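PDB 5E09: cellulase, which probably hydrolyses internal beta-1,4-glucosidic bonds of cellulose with a family 5 catalytic domain that is joined to carbohydrate-binding modules. Local coordinates for residues A[8-13]-A[264-269]; A[97-102]-A[141-146]; A[189-194]-A[218-223]; A[206-211]-A[257-262]. All coordinates share one frame; numbering follows the deposited sequence.

Contact 1. Residues A[8-13]-A[264-269]; sequences TDIQSY and GIPVVL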
loop_
_atom_site.group_PDB
_atom_site.type_symbol
_atom_site.label_atom_id
_atom_site.label_comp_id
_atom_site.label_asym_id
_atom_site.label_seq_id
_atom_site.Cartn_x
_atom_site.Cartn_y
_atom_site.Cartn_z
ATOM N N THR A 8 -5.459 -28.740 8.136
ATOM C CA THR A 8 -5.513 -29.471 6.868
ATOM C C THR A 8 -4.313 -29.162 5.979
ATOM O O THR A 8 -3.527 -28.264 6.276
ATOM C CB THR A 8 -6.800 -29.158 6.076
ATOM O OG1 THR A 8 -6.783 -27.790 5.648
ATOM C CG2 THR A 8 -8.036 -29.416 6.934
ATOM N N ASP A 9 -4.182 -29.912 4.887
ATOM C CA ASP A 9 -3.071 -29.735 3.952
ATOM C C ASP A 9 -3.070 -28.374 3.261
ATOM O O ASP A 9 -2.009 -27.784 3.066
ATOM C CB ASP A 9 -3.077 -30.834 2.885
ATOM C CG ASP A 9 -2.733 -32.198 3.447
ATOM O OD1 ASP A 9 -2.708 -32.352 4.687
ATOM O OD2 ASP A 9 -2.488 -33.120 2.640
ATOM N N ILE A 10 -4.245 -27.891 2.864
ATOM C CA ILE A 10 -4.311 -26.635 2.131
ATOM C C ILE A 10 -4.054 -25.450 3.072
ATOM O O ILE A 10 -3.474 -24.438 2.666
ATOM C CB ILE A 10 -5.666 -26.472 1.397
ATOM C CG1 ILE A 10 -5.580 -25.350 0.362
ATOM C CG2 ILE A 10 -6.827 -26.275 2.377
ATOM C CD1 ILE A 10 -4.548 -25.599 -0.719
ATOM N N GLN A 11 -4.450 -25.593 4.334
ATOM C CA GLN A 11 -4.188 -24.568 5.335
ATOM C C GLN A 11 -2.692 -24.460 5.637
ATOM O O GLN A 11 -2.172 -23.365 5.888
ATOM C CB GLN A 11 -4.957 -24.860 6.624
ATOM C CG GLN A 11 -6.453 -24.614 6.556
ATOM C CD GLN A 11 -7.145 -24.860 7.892
ATOM O OE1 GLN A 11 -6.996 -25.925 8.497
ATOM N NE2 GLN A 11 -7.903 -23.870 8.359
ATOM N N SER A 12 -2.007 -25.602 5.617
ATOM C CA SER A 12 -0.568 -25.642 5.860
ATOM C C SER A 12 0.189 -25.135 4.642
ATOM O O SER A 12 1.201 -24.447 4.761
ATOM C CB SER A 12 -0.119 -27.063 6.211
ATOM O OG SER A 12 -0.679 -27.471 7.444
ATOM N N TYR A 13 -0.310 -25.512 3.472
ATOM C CA TYR A 13 0.147 -24.977 2.202
ATOM C C TYR A 13 0.139 -23.449 2.248
ATOM O O TYR A 13 1.163 -22.813 1.998
ATOM C CB TYR A 13 -0.747 -25.504 1.075
ATOM C CG TYR A 13 -0.389 -25.061 -0.330
ATOM C CD1 TYR A 13 -0.863 -23.857 -0.840
ATOM C CD2 TYR A 13 0.383 -25.863 -1.162
ATOM C CE1 TYR A 13 -0.563 -23.452 -2.123
ATOM C CE2 TYR A 13 0.694 -25.464 -2.453
ATOM C CZ TYR A 13 0.215 -24.252 -2.929
ATOM O OH TYR A 13 0.499 -23.828 -4.214
ATOM N N GLY A 264 -12.921 -24.373 7.130
ATOM C CA GLY A 264 -11.730 -24.894 6.489
ATOM C C GLY A 264 -11.016 -24.089 5.431
ATOM O O GLY A 264 -10.031 -24.554 4.859
ATOM N N ILE A 265 -11.520 -22.896 5.134
ATOM C CA ILE A 265 -10.914 -22.127 4.046
ATOM C C ILE A 265 -9.834 -21.100 4.380
ATOM O O ILE A 265 -10.086 -20.118 5.079
ATOM C CB ILE A 265 -12.064 -21.411 3.306
ATOM C CG1 ILE A 265 -13.236 -22.377 3.104
ATOM C CG2 ILE A 265 -11.577 -20.833 1.984
ATOM C CD1 ILE A 265 -14.415 -21.774 2.388
ATOM N N PRO A 266 -8.624 -21.318 3.854
ATOM C CA PRO A 266 -7.492 -20.419 4.087
ATOM C C PRO A 266 -7.596 -19.156 3.235
ATOM O O PRO A 266 -8.113 -19.205 2.118
ATOM C CB PRO A 266 -6.292 -21.265 3.676
ATOM C CG PRO A 266 -6.830 -22.146 2.600
ATOM C CD PRO A 266 -8.258 -22.451 2.984
ATOM N N VAL A 267 -7.104 -18.041 3.766
ATOM C CA VAL A 267 -7.209 -16.760 3.092
ATOM C C VAL A 267 -5.838 -16.204 2.704
ATOM O O VAL A 267 -4.885 -16.258 3.484
ATOM C CB VAL A 267 -7.945 -15.731 3.977
ATOM C CG1 VAL A 267 -8.031 -14.371 3.281
ATOM C CG2 VAL A 267 -9.330 -16.243 4.340
ATOM N N VAL A 268 -5.748 -15.700 1.476
ATOM C CA VAL A 268 -4.606 -14.921 1.033
ATOM C C VAL A 268 -5.008 -13.463 0.789
ATOM O O VAL A 268 -5.872 -13.154 -0.051
ATOM C CB VAL A 268 -3.975 -15.495 -0.251
ATOM C CG1 VAL A 268 -2.899 -14.550 -0.774
ATOM C CG2 VAL A 268 -3.386 -16.882 0.008
ATOM N N LEU A 269 -4.396 -12.574 1.561
ATOM C CA LEU A 269 -4.450 -11.150 1.291
ATOM C C LEU A 269 -3.531 -10.884 0.100
ATOM O O LEU A 269 -2.367 -10.538 0.269
ATOM C CB LEU A 269 -4.025 -10.344 2.523
ATOM C CG LEU A 269 -4.157 -8.825 2.427
ATOM C CD1 LEU A 269 -5.584 -8.444 2.072
ATOM C CD2 LEU A 269 -3.751 -8.182 3.738
#

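Contact 2. Residues A[97-102]-A[141-146]; sequences YVMLNL and KLMFES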
loop_
_atom_site.group_PDB
_atom_site.type_symbol
_atom_site.label_atom_id
_atom_site.label_comp_id
_atom_site.label_asym_id
_atom_site.label_seq_id
_atom_site.Cartn_x
_atom_site.Cartn_y
_atom_site.Cartn_z
ATOM N N TYR A 97 6.733 -20.240 -3.444
ATOM C CA TYR A 97 5.403 -20.494 -3.984
ATOM C C TYR A 97 5.104 -19.382 -4.978
ATOM O O TYR A 97 5.546 -18.248 -4.783
ATOM C CB TYR A 97 4.341 -20.522 -2.891
ATOM C CG TYR A 97 4.439 -21.669 -1.911
ATOM C CD1 TYR A 97 5.281 -21.597 -0.802
ATOM C CD2 TYR A 97 3.655 -22.807 -2.066
ATOM C CE1 TYR A 97 5.353 -22.635 0.114
ATOM C CE2 TYR A 97 3.722 -23.852 -1.158
ATOM C CZ TYR A 97 4.573 -23.762 -0.071
ATOM O OH TYR A 97 4.639 -24.800 0.831
ATOM N N VAL A 98 4.368 -19.702 -6.041
ATOM C CA VAL A 98 4.023 -18.721 -7.070
ATOM C C VAL A 98 2.512 -18.677 -7.314
ATOM O O VAL A 98 1.864 -19.717 -7.375
ATOM C CB VAL A 98 4.739 -19.031 -8.400
ATOM C CG1 VAL A 98 4.381 -17.996 -9.466
ATOM C CG2 VAL A 98 6.239 -19.083 -8.182
HETATM N N MSE A 99 1.957 -17.471 -7.427
HETATM C CA MSE A 99 0.557 -17.293 -7.809
HETATM C C MSE A 99 0.495 -16.588 -9.160
HETATM O O MSE A 99 1.097 -15.525 -9.337
HETATM C CB MSE A 99 -0.222 -16.490 -6.751
HETATM C CG MSE A 99 -1.687 -16.241 -7.137
HETATM SE SE MSE A 99 -2.753 -15.202 -5.860
HETATM C CE MSE A 99 -2.125 -16.054 -4.210
ATOM N N LEU A 100 -0.222 -17.187 -10.109
ATOM C CA LEU A 100 -0.350 -16.626 -11.460
ATOM C C LEU A 100 -1.811 -16.304 -11.797
ATOM O O LEU A 100 -2.710 -17.082 -11.461
ATOM C CB LEU A 100 0.220 -17.600 -12.489
ATOM C CG LEU A 100 0.133 -17.186 -13.956
ATOM C CD1 LEU A 100 1.061 -16.021 -14.225
ATOM C CD2 LEU A 100 0.444 -18.355 -14.882
ATOM N N ASN A 101 -2.058 -15.169 -12.455
ATOM C CA ASN A 101 -3.440 -14.778 -12.756
ATOM C C ASN A 101 -3.703 -14.203 -14.143
ATOM O O ASN A 101 -2.828 -14.193 -15.007
ATOM C CB ASN A 101 -3.938 -13.766 -11.709
ATOM C CG ASN A 101 -3.309 -12.377 -11.839
ATOM O OD1 ASN A 101 -2.715 -12.013 -12.863
ATOM N ND2 ASN A 101 -3.467 -11.579 -10.788
ATOM N N LEU A 102 -4.873 -13.574 -14.229
ATOM C CA LEU A 102 -5.332 -12.762 -15.337
ATOM C C LEU A 102 -5.407 -11.484 -14.491
ATOM O O LEU A 102 -6.004 -11.519 -13.415
ATOM C CB LEU A 102 -6.718 -13.192 -15.798
ATOM C CG LEU A 102 -6.852 -14.634 -16.290
ATOM C CD1 LEU A 102 -8.297 -14.950 -16.644
ATOM C CD2 LEU A 102 -5.938 -14.882 -17.481
ATOM N N LYS A 141 3.487 -26.021 -5.992
ATOM C CA LYS A 141 3.818 -24.735 -5.393
ATOM C C LYS A 141 3.389 -23.586 -6.312
ATOM O O LYS A 141 3.365 -22.424 -5.905
ATOM C CB LYS A 141 5.316 -24.661 -5.082
ATOM C CG LYS A 141 5.790 -25.697 -4.055
ATOM C CD LYS A 141 6.668 -25.070 -2.974
ATOM C CE LYS A 141 8.155 -25.134 -3.319
ATOM N NZ LYS A 141 8.575 -24.280 -4.481
ATOM N N LEU A 142 3.056 -23.917 -7.555
ATOM C CA LEU A 142 2.444 -22.949 -8.464
ATOM C C LEU A 142 0.920 -23.073 -8.393
ATOM O O LEU A 142 0.366 -24.165 -8.532
ATOM C CB LEU A 142 2.937 -23.154 -9.896
ATOM C CG LEU A 142 2.199 -22.402 -11.003
ATOM C CD1 LEU A 142 2.435 -20.902 -10.888
ATOM C CD2 LEU A 142 2.636 -22.913 -12.363
HETATM N N MSE A 143 0.257 -21.948 -8.159
HETATM C CA MSE A 143 -1.191 -21.902 -8.020
HETATM C C MSE A 143 -1.777 -20.856 -8.970
HETATM O O MSE A 143 -1.097 -19.897 -9.356
HETATM C CB MSE A 143 -1.575 -21.583 -6.574
HETATM C CG MSE A 143 -1.312 -20.128 -6.172
HETATM SE SE MSE A 143 -1.181 -19.900 -4.246
HETATM C CE MSE A 143 0.696 -20.392 -4.034
ATOM N N PHE A 144 -3.041 -21.045 -9.337
ATOM C CA PHE A 144 -3.733 -20.148 -10.264
ATOM C C PHE A 144 -4.814 -19.354 -9.550
ATOM O O PHE A 144 -5.570 -19.933 -8.766
ATOM C CB PHE A 144 -4.382 -20.942 -11.403
ATOM C CG PHE A 144 -3.419 -21.721 -12.249
ATOM C CD1 PHE A 144 -2.091 -21.335 -12.369
ATOM C CD2 PHE A 144 -3.852 -22.836 -12.954
ATOM C CE1 PHE A 144 -1.210 -22.056 -13.170
ATOM C CE2 PHE A 144 -2.977 -23.558 -13.752
ATOM C CZ PHE A 144 -1.653 -23.166 -13.860
ATOM N N GLU A 145 -4.902 -18.045 -9.802
ATOM C CA GLU A 145 -6.096 -17.307 -9.383
ATOM C C GLU A 145 -6.855 -16.804 -10.605
ATOM O O GLU A 145 -6.265 -16.299 -11.569
ATOM C CB GLU A 145 -5.777 -16.145 -8.425
ATOM C CG GLU A 145 -4.778 -15.164 -8.920
ATOM C CD GLU A 145 -4.787 -13.835 -8.164
ATOM O OE1 GLU A 145 -5.854 -13.394 -7.680
ATOM O OE2 GLU A 145 -3.704 -13.224 -8.057
ATOM N N SER A 146 -8.176 -16.949 -10.541
ATOM C CA SER A 146 -9.048 -16.819 -11.707
ATOM C C SER A 146 -8.958 -15.475 -12.411
ATOM O O SER A 146 -8.791 -15.425 -13.629
ATOM C CB SER A 146 -10.495 -17.066 -11.294
ATOM O OG SER A 146 -10.889 -16.118 -10.322
#

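Contact 3. Residues A[189-194]-A[218-223]; sequences PLVLPT and NLIATV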
loop_
_atom_site.group_PDB
_atom_site.type_symbol
_atom_site.label_atom_id
_atom_site.label_comp_id
_atom_site.label_asym_id
_atom_site.label_seq_id
_atom_site.Cartn_x
_atom_site.Cartn_y
_atom_site.Cartn_z
ATOM N N PRO A 189 -3.611 -26.076 -6.219
ATOM C CA PRO A 189 -4.395 -25.105 -5.453
ATOM C C PRO A 189 -4.914 -23.972 -6.337
ATOM O O PRO A 189 -4.202 -23.464 -7.201
ATOM C CB PRO A 189 -3.393 -24.599 -4.416
ATOM C CG PRO A 189 -2.490 -25.775 -4.208
ATOM C CD PRO A 189 -2.315 -26.359 -5.580
ATOM N N LEU A 190 -6.172 -23.613 -6.128
ATOM C CA LEU A 190 -6.834 -22.601 -6.935
ATOM C C LEU A 190 -7.234 -21.450 -6.043
ATOM O O LEU A 190 -7.683 -21.662 -4.925
ATOM C CB LEU A 190 -8.056 -23.183 -7.638
ATOM C CG LEU A 190 -7.765 -24.275 -8.663
ATOM C CD1 LEU A 190 -9.067 -24.777 -9.281
ATOM C CD2 LEU A 190 -6.812 -23.761 -9.732
ATOM N N VAL A 191 -7.062 -20.232 -6.534
ATOM C CA VAL A 191 -7.307 -19.057 -5.718
ATOM C C VAL A 191 -8.475 -18.266 -6.306
ATOM O O VAL A 191 -8.445 -17.877 -7.471
ATOM C CB VAL A 191 -6.037 -18.175 -5.623
ATOM C CG1 VAL A 191 -6.300 -16.944 -4.780
ATOM C CG2 VAL A 191 -4.870 -18.968 -5.052
ATOM N N LEU A 192 -9.512 -18.050 -5.506
ATOM C CA LEU A 192 -10.721 -17.390 -5.986
ATOM C C LEU A 192 -10.972 -16.083 -5.257
ATOM O O LEU A 192 -10.861 -16.014 -4.027
ATOM C CB LEU A 192 -11.933 -18.303 -5.826
ATOM C CG LEU A 192 -11.821 -19.680 -6.468
ATOM C CD1 LEU A 192 -13.020 -20.544 -6.080
ATOM C CD2 LEU A 192 -11.703 -19.534 -7.980
ATOM N N PRO A 193 -11.315 -15.037 -6.016
ATOM C CA PRO A 193 -11.571 -13.707 -5.462
ATOM C C PRO A 193 -13.033 -13.449 -5.099
ATOM O O PRO A 193 -13.940 -13.991 -5.735
ATOM C CB PRO A 193 -11.141 -12.786 -6.600
ATOM C CG PRO A 193 -11.480 -13.577 -7.837
ATOM C CD PRO A 193 -11.289 -15.028 -7.489
ATOM N N THR A 194 -13.247 -12.628 -4.076
ATOM C CA THR A 194 -14.533 -11.989 -3.882
ATOM C C THR A 194 -14.696 -10.967 -5.000
ATOM O O THR A 194 -13.726 -10.632 -5.684
ATOM C CB THR A 194 -14.646 -11.281 -2.515
ATOM O OG1 THR A 194 -13.556 -10.363 -2.362
ATOM C CG2 THR A 194 -14.617 -12.288 -1.370
ATOM N N ASN A 218 -8.845 -28.169 -2.304
ATOM C CA ASN A 218 -7.674 -27.366 -2.652
ATOM C C ASN A 218 -8.015 -25.972 -3.165
ATOM O O ASN A 218 -7.562 -25.564 -4.233
ATOM C CB ASN A 218 -6.836 -28.114 -3.688
ATOM C CG ASN A 218 -6.205 -29.381 -3.119
ATOM O OD1 ASN A 218 -5.563 -29.351 -2.068
ATOM N ND2 ASN A 218 -6.408 -30.500 -3.801
ATOM N N LEU A 219 -8.810 -25.243 -2.390
ATOM C CA LEU A 219 -9.269 -23.920 -2.787
ATOM C C LEU A 219 -8.874 -22.873 -1.746
ATOM O O LEU A 219 -8.866 -23.142 -0.546
ATOM C CB LEU A 219 -10.788 -23.924 -2.998
ATOM C CG LEU A 219 -11.347 -24.800 -4.132
ATOM C CD1 LEU A 219 -12.866 -24.712 -4.188
ATOM C CD2 LEU A 219 -10.752 -24.428 -5.476
ATOM N N ILE A 220 -8.541 -21.678 -2.224
ATOM C CA ILE A 220 -8.080 -20.587 -1.380
ATOM C C ILE A 220 -8.861 -19.318 -1.687
ATOM O O ILE A 220 -9.021 -18.956 -2.846
ATOM C CB ILE A 220 -6.578 -20.308 -1.587
ATOM C CG1 ILE A 220 -5.755 -21.587 -1.388
ATOM C CG2 ILE A 220 -6.107 -19.200 -0.659
ATOM C CD1 ILE A 220 -4.406 -21.545 -2.072
ATOM N N ALA A 221 -9.358 -18.652 -0.653
ATOM C CA ALA A 221 -10.042 -17.377 -0.826
ATOM C C ALA A 221 -9.016 -16.253 -0.881
ATOM O O ALA A 221 -8.014 -16.303 -0.176
ATOM C CB ALA A 221 -11.034 -17.145 0.308
ATOM N N THR A 222 -9.245 -15.246 -1.716
ATOM C CA THR A 222 -8.347 -14.105 -1.697
ATOM C C THR A 222 -9.066 -12.767 -1.631
ATOM O O THR A 222 -10.104 -12.559 -2.267
ATOM C CB THR A 222 -7.410 -14.085 -2.915
ATOM O OG1 THR A 222 -6.532 -12.959 -2.805
ATOM C CG2 THR A 222 -8.186 -13.992 -4.225
ATOM N N VAL A 223 -8.501 -11.858 -0.844
ATOM C CA VAL A 223 -9.024 -10.498 -0.794
ATOM C C VAL A 223 -7.866 -9.510 -0.832
ATOM O O VAL A 223 -6.702 -9.900 -0.692
ATOM C CB VAL A 223 -9.893 -10.247 0.460
ATOM C CG1 VAL A 223 -11.215 -10.991 0.346
ATOM C CG2 VAL A 223 -9.158 -10.651 1.729
#

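Contact 4. Residues A[206-211]-A[257-262]; sequences RLHQTM and HNTFTA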
loop_
_atom_site.group_PDB
_atom_site.type_symbol
_atom_site.label_atom_id
_atom_site.label_comp_id
_atom_site.label_asym_id
_atom_site.label_seq_id
_atom_site.Cartn_x
_atom_site.Cartn_y
_atom_site.Cartn_z
ATOM N N ARG A 206 -20.859 -14.851 -0.656
ATOM C CA ARG A 206 -21.061 -15.386 -1.997
ATOM C C ARG A 206 -19.849 -16.162 -2.497
ATOM O O ARG A 206 -19.996 -17.198 -3.165
ATOM C CB ARG A 206 -21.414 -14.257 -2.956
ATOM C CG ARG A 206 -22.690 -13.564 -2.536
ATOM C CD ARG A 206 -23.203 -12.634 -3.585
ATOM N NE ARG A 206 -24.381 -13.175 -4.254
ATOM C CZ ARG A 206 -25.620 -12.752 -4.034
ATOM N NH1 ARG A 206 -25.843 -11.775 -3.165
ATOM N NH2 ARG A 206 -26.634 -13.300 -4.691
ATOM N N LEU A 207 -18.651 -15.677 -2.173
ATOM C CA LEU A 207 -17.458 -16.465 -2.471
ATOM C C LEU A 207 -17.525 -17.797 -1.718
ATOM O O LEU A 207 -17.223 -18.861 -2.270
ATOM C CB LEU A 207 -16.190 -15.700 -2.101
ATOM C CG LEU A 207 -14.910 -16.531 -2.190
ATOM C CD1 LEU A 207 -14.723 -17.067 -3.586
ATOM C CD2 LEU A 207 -13.713 -15.706 -1.770
ATOM N N HIS A 208 -17.942 -17.720 -0.457
ATOM C CA HIS A 208 -18.105 -18.899 0.392
ATOM C C HIS A 208 -19.037 -19.923 -0.251
ATOM O O HIS A 208 -18.732 -21.114 -0.319
ATOM C CB HIS A 208 -18.637 -18.473 1.765
ATOM C CG HIS A 208 -18.575 -19.555 2.802
ATOM N ND1 HIS A 208 -17.837 -20.696 2.639
ATOM C CD2 HIS A 208 -19.172 -19.646 4.016
ATOM C CE1 HIS A 208 -17.974 -21.463 3.717
ATOM N NE2 HIS A 208 -18.776 -20.849 4.558
ATOM N N GLN A 209 -20.168 -19.438 -0.747
ATOM C CA GLN A 209 -21.149 -20.284 -1.406
ATOM C C GLN A 209 -20.568 -20.908 -2.673
ATOM O O GLN A 209 -20.741 -22.104 -2.912
ATOM C CB GLN A 209 -22.415 -19.480 -1.724
ATOM C CG GLN A 209 -23.556 -20.300 -2.316
ATOM C CD GLN A 209 -23.922 -21.509 -1.466
ATOM O OE1 GLN A 209 -24.146 -22.600 -1.990
ATOM N NE2 GLN A 209 -23.989 -21.318 -0.148
ATOM N N THR A 210 -19.871 -20.106 -3.475
ATOM C CA THR A 210 -19.202 -20.634 -4.664
ATOM C C THR A 210 -18.270 -21.790 -4.306
ATOM O O THR A 210 -18.247 -22.829 -4.978
ATOM C CB THR A 210 -18.385 -19.549 -5.392
ATOM O OG1 THR A 210 -19.246 -18.478 -5.796
ATOM C CG2 THR A 210 -17.683 -20.133 -6.620
HETATM N N MSE A 211 -17.511 -21.608 -3.231
HETATM C CA MSE A 211 -16.554 -22.620 -2.808
HETATM C C MSE A 211 -17.235 -23.886 -2.322
HETATM O O MSE A 211 -16.796 -24.989 -2.651
HETATM C CB MSE A 211 -15.635 -22.057 -1.730
HETATM C CG MSE A 211 -14.647 -21.089 -2.336
HETATM SE SE MSE A 211 -13.301 -20.351 -1.166
HETATM C CE MSE A 211 -12.106 -19.733 -2.563
ATOM N N HIS A 257 -11.986 -13.619 8.862
ATOM C CA HIS A 257 -11.639 -14.786 9.663
ATOM C C HIS A 257 -12.863 -15.656 9.966
ATOM O O HIS A 257 -12.818 -16.879 9.815
ATOM C CB HIS A 257 -10.970 -14.351 10.964
ATOM C CG HIS A 257 -10.635 -15.488 11.878
ATOM N ND1 HIS A 257 -9.465 -16.208 11.773
ATOM C CD2 HIS A 257 -11.321 -16.030 12.912
ATOM C CE1 HIS A 257 -9.441 -17.143 12.706
ATOM N NE2 HIS A 257 -10.557 -17.056 13.409
ATOM N N ASN A 258 -13.954 -15.021 10.385
ATOM C CA ASN A 258 -15.178 -15.752 10.707
ATOM C C ASN A 258 -15.743 -16.499 9.507
ATOM O O ASN A 258 -16.182 -17.646 9.628
ATOM C CB ASN A 258 -16.246 -14.808 11.257
ATOM C CG ASN A 258 -15.798 -14.096 12.512
ATOM O OD1 ASN A 258 -14.945 -14.594 13.254
ATOM N ND2 ASN A 258 -16.371 -12.921 12.761
ATOM N N THR A 259 -15.728 -15.854 8.345
ATOM C CA THR A 259 -16.335 -16.470 7.172
ATOM C C THR A 259 -15.503 -17.617 6.600
ATOM O O THR A 259 -16.050 -18.659 6.252
ATOM C CB THR A 259 -16.587 -15.431 6.071
ATOM O OG1 THR A 259 -17.435 -14.400 6.587
ATOM C CG2 THR A 259 -17.263 -16.081 4.867
ATOM N N PHE A 260 -14.189 -17.442 6.510
ATOM C CA PHE A 260 -13.354 -18.433 5.833
ATOM C C PHE A 260 -12.406 -19.209 6.753
ATOM O O PHE A 260 -12.510 -20.433 6.871
ATOM C CB PHE A 260 -12.537 -17.764 4.734
ATOM C CG PHE A 260 -13.363 -17.198 3.621
ATOM C CD1 PHE A 260 -14.007 -18.036 2.724
ATOM C CD2 PHE A 260 -13.482 -15.830 3.456
ATOM C CE1 PHE A 260 -14.765 -17.518 1.691
ATOM C CE2 PHE A 260 -14.239 -15.305 2.419
ATOM C CZ PHE A 260 -14.880 -16.152 1.540
ATOM N N THR A 261 -11.469 -18.500 7.378
ATOM C CA THR A 261 -10.433 -19.138 8.191
ATOM C C THR A 261 -11.013 -19.987 9.332
ATOM O O THR A 261 -10.501 -21.062 9.630
ATOM C CB THR A 261 -9.466 -18.084 8.776
ATOM O OG1 THR A 261 -8.762 -17.437 7.706
ATOM C CG2 THR A 261 -8.453 -18.729 9.710
ATOM N N ALA A 262 -12.083 -19.502 9.956
ATOM C CA ALA A 262 -12.742 -20.229 11.039
ATOM C C ALA A 262 -13.263 -21.582 10.553
ATOM O O ALA A 262 -13.205 -22.578 11.275
ATOM C CB ALA A 262 -13.872 -19.404 11.621
#

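Contact 1. Residues A[8-13]-A[264-269]
P266 turns its ring toward helix 9-15 and meets it with the CG corner. Its CG lies 4.1 Å from I10 CG1, and the backbone carbonyl of I10 and the CG2 methyl come about as near; the two side chains cross at roughly a right angle. The CB of P266 rests against the backbone of Q11, 4.3 Å from Q11 CA. G264 adds its carbonyl: the O sits 4.0 Å from Q11 CG, a van der Waals approach, and no hydrogen bond spans the two segments. Both partners stand where the strands of a TIM barrel begin: P266 directly precedes strand 267-272, and the N-terminal helix lies across this end of the barrel, where I10 also touches P189 and N218. The Q11 side chain leaves with CG beside its own backbone N (chi1 -73°) and runs back toward the start of the helix. There its OE1 takes the T8 N-H, the T8 N to Q11 OE1 distance being 3.2 Å, in a nearly straight bond (168°) received in the carbonyl plane on a lone pair. Q11 N returns a weak bond to T8 OG1, completing a capping box that ties down the Q11 amide next to G264.

Contact 2. Residues A[97-102]-A[141-146]
Parallel pairing sets V98 opposite L142, M99 opposite M143 and L100 opposite F144. V98 N gives to K141 O and M143 N to V98 O, then L100 N to M143 O and E145 N to L100 O, each at 2.9 Å. Apolar contacts form on both faces. On one, V98 CG1 meets L142 CD1 at 3.8 Å; on the other, M99 CB lies 3.8 Å from M143 CG, both being selenomethionine. At the N-terminal end of the pair K141 lays its aliphatic chain across the Y97 ring, CD over one face in a CH-pi contact 3.8 Å from the centroid, while its NZ bonds to L96 O. E145 CG lies between its backbone N and carbonyl carbon (chi1 55°), which sets it against N101 CB and puts E145 OE2 in contact with M99 SE at 3.1 Å, the side chains crossing at about a right angle. N101 runs alongside, its ND2 weakly bonded to E145 OE2 at 3.2 Å, an oxygen also salt-bridged to R59, while N101 OD1 accepts from V62 N. In the eight-stranded barrel the pair is flanked by strands 57-60 and 190-193, with helix 117-134 packed against L102 and S146.

Contact 3. Residues A[189-194]-A[218-223]
V191 and T222 meet where this parallel strand pair is tightest, V191 CG1 lying 3.5 Å from T222 CG2 with the side chains crossing at about a right angle. The T222 methyl is placed between its backbone N and carbonyl carbon, the crowded position, which also brings T222 CG2 to 4.0 Å from P193 CB. The other V191 branch, CG2, touches I220 CD1 at 4.0 Å, and that methyl reaches on to P189 CB. This face points into the TIM barrel, where V191 also packs on M143 and E145 of the next strand. With alanine at V191, the T222 methyl and I220 CD1 are likely to lose their neighbour, opening a gap on the barrel's inner side. Strands 190-193 and 219-225 are the two strands of a beta-alpha-beta unit, connected by helix 201-214. The face carrying L190, L192, L219 and A221 is looser across the pair: L190 CB meets L219 CD2 at 3.7 Å, but L192 and the small A221 make no comparable side-chain contact and look outward to the surrounding helices. The N218 end is the more solvent-exposed one; N218 takes part chiefly through its carbonyl, which accepts from L190 N at 3.1 Å. I220 N to L190 O (2.8 Å), L192 N to I220 O and T222 N to L192 O continue the ladder. T222 OG1 bonds to V268 O and T194 OG1 to A198 O, both outside the pair. Between the strands the bonds are all backbone, and the side chains meet through hydrocarbon, apart from the T194 hydroxyl beside V223 CG1.

Contact 4. Residues A[206-211]-A[257-262]
F260 pushes its ring toward helix 201-214, and three residues gather round the CE1-CZ end. L207 comes closest, its CD2 methyl 3.5 Å from F260 CZ and the two side chains crossing at about a right angle. H208 follows with CA 3.8 Å from F260 CE1; the imidazole and phenyl planes stand 67° apart, an oblique pair. Selenomethionine M211 adds a Met-aromatic contact, its SE 4.3 Å from F260 CE1. A glycine in place of L207 would probably leave F260 CZ without its main hydrocarbon partner and the ring freer to shift. T259 reaches across too, CG2 4.1 Å from H208 CD2 with the side chains crossing at a slant, and its carbonyl O lies over one face of the H208 ring. The same methyl covers one F260 face. T259 OG1 is hydrogen-bonded to R255 O and to Q201 NE2. F260 CG sits beside its own backbone N (chi1 -65°), sending the ring across from a wider pi-type turn, closed where A262 N bonds to H257 O. The segments 206-211 and 257-261 run nearly parallel, their axes 18° apart, outside the barrel; L207, M211 and F260 rest on A221 of strand 219-225, and L207 and M211 also on L192 of strand 190-193.

In the fold
All four contacts belong to the beta-alpha barrel of the cellulase domain. Contact 1 brings the N-terminal helix to the entry of the seventh barrel strand, 251 residues away, and the other three are nested within the loop it closes. Contacts 2 and 3 follow in series on one closed sheet, centres about 10 Å apart, linked through neighbouring strands 142-145 and 190-193. Contact 4 alternates with contact 3 along the chain, and M211 packs on its strands. Helix 243-261 leads into strand 267-272, and F260 touches I265 and V267, so contacts 1, 3 and 4 touch one another. Contacts 2 and 4, centres about 20 Å apart, do not. Barrel wall, outer helices and N-terminal helix thus pack as one unit.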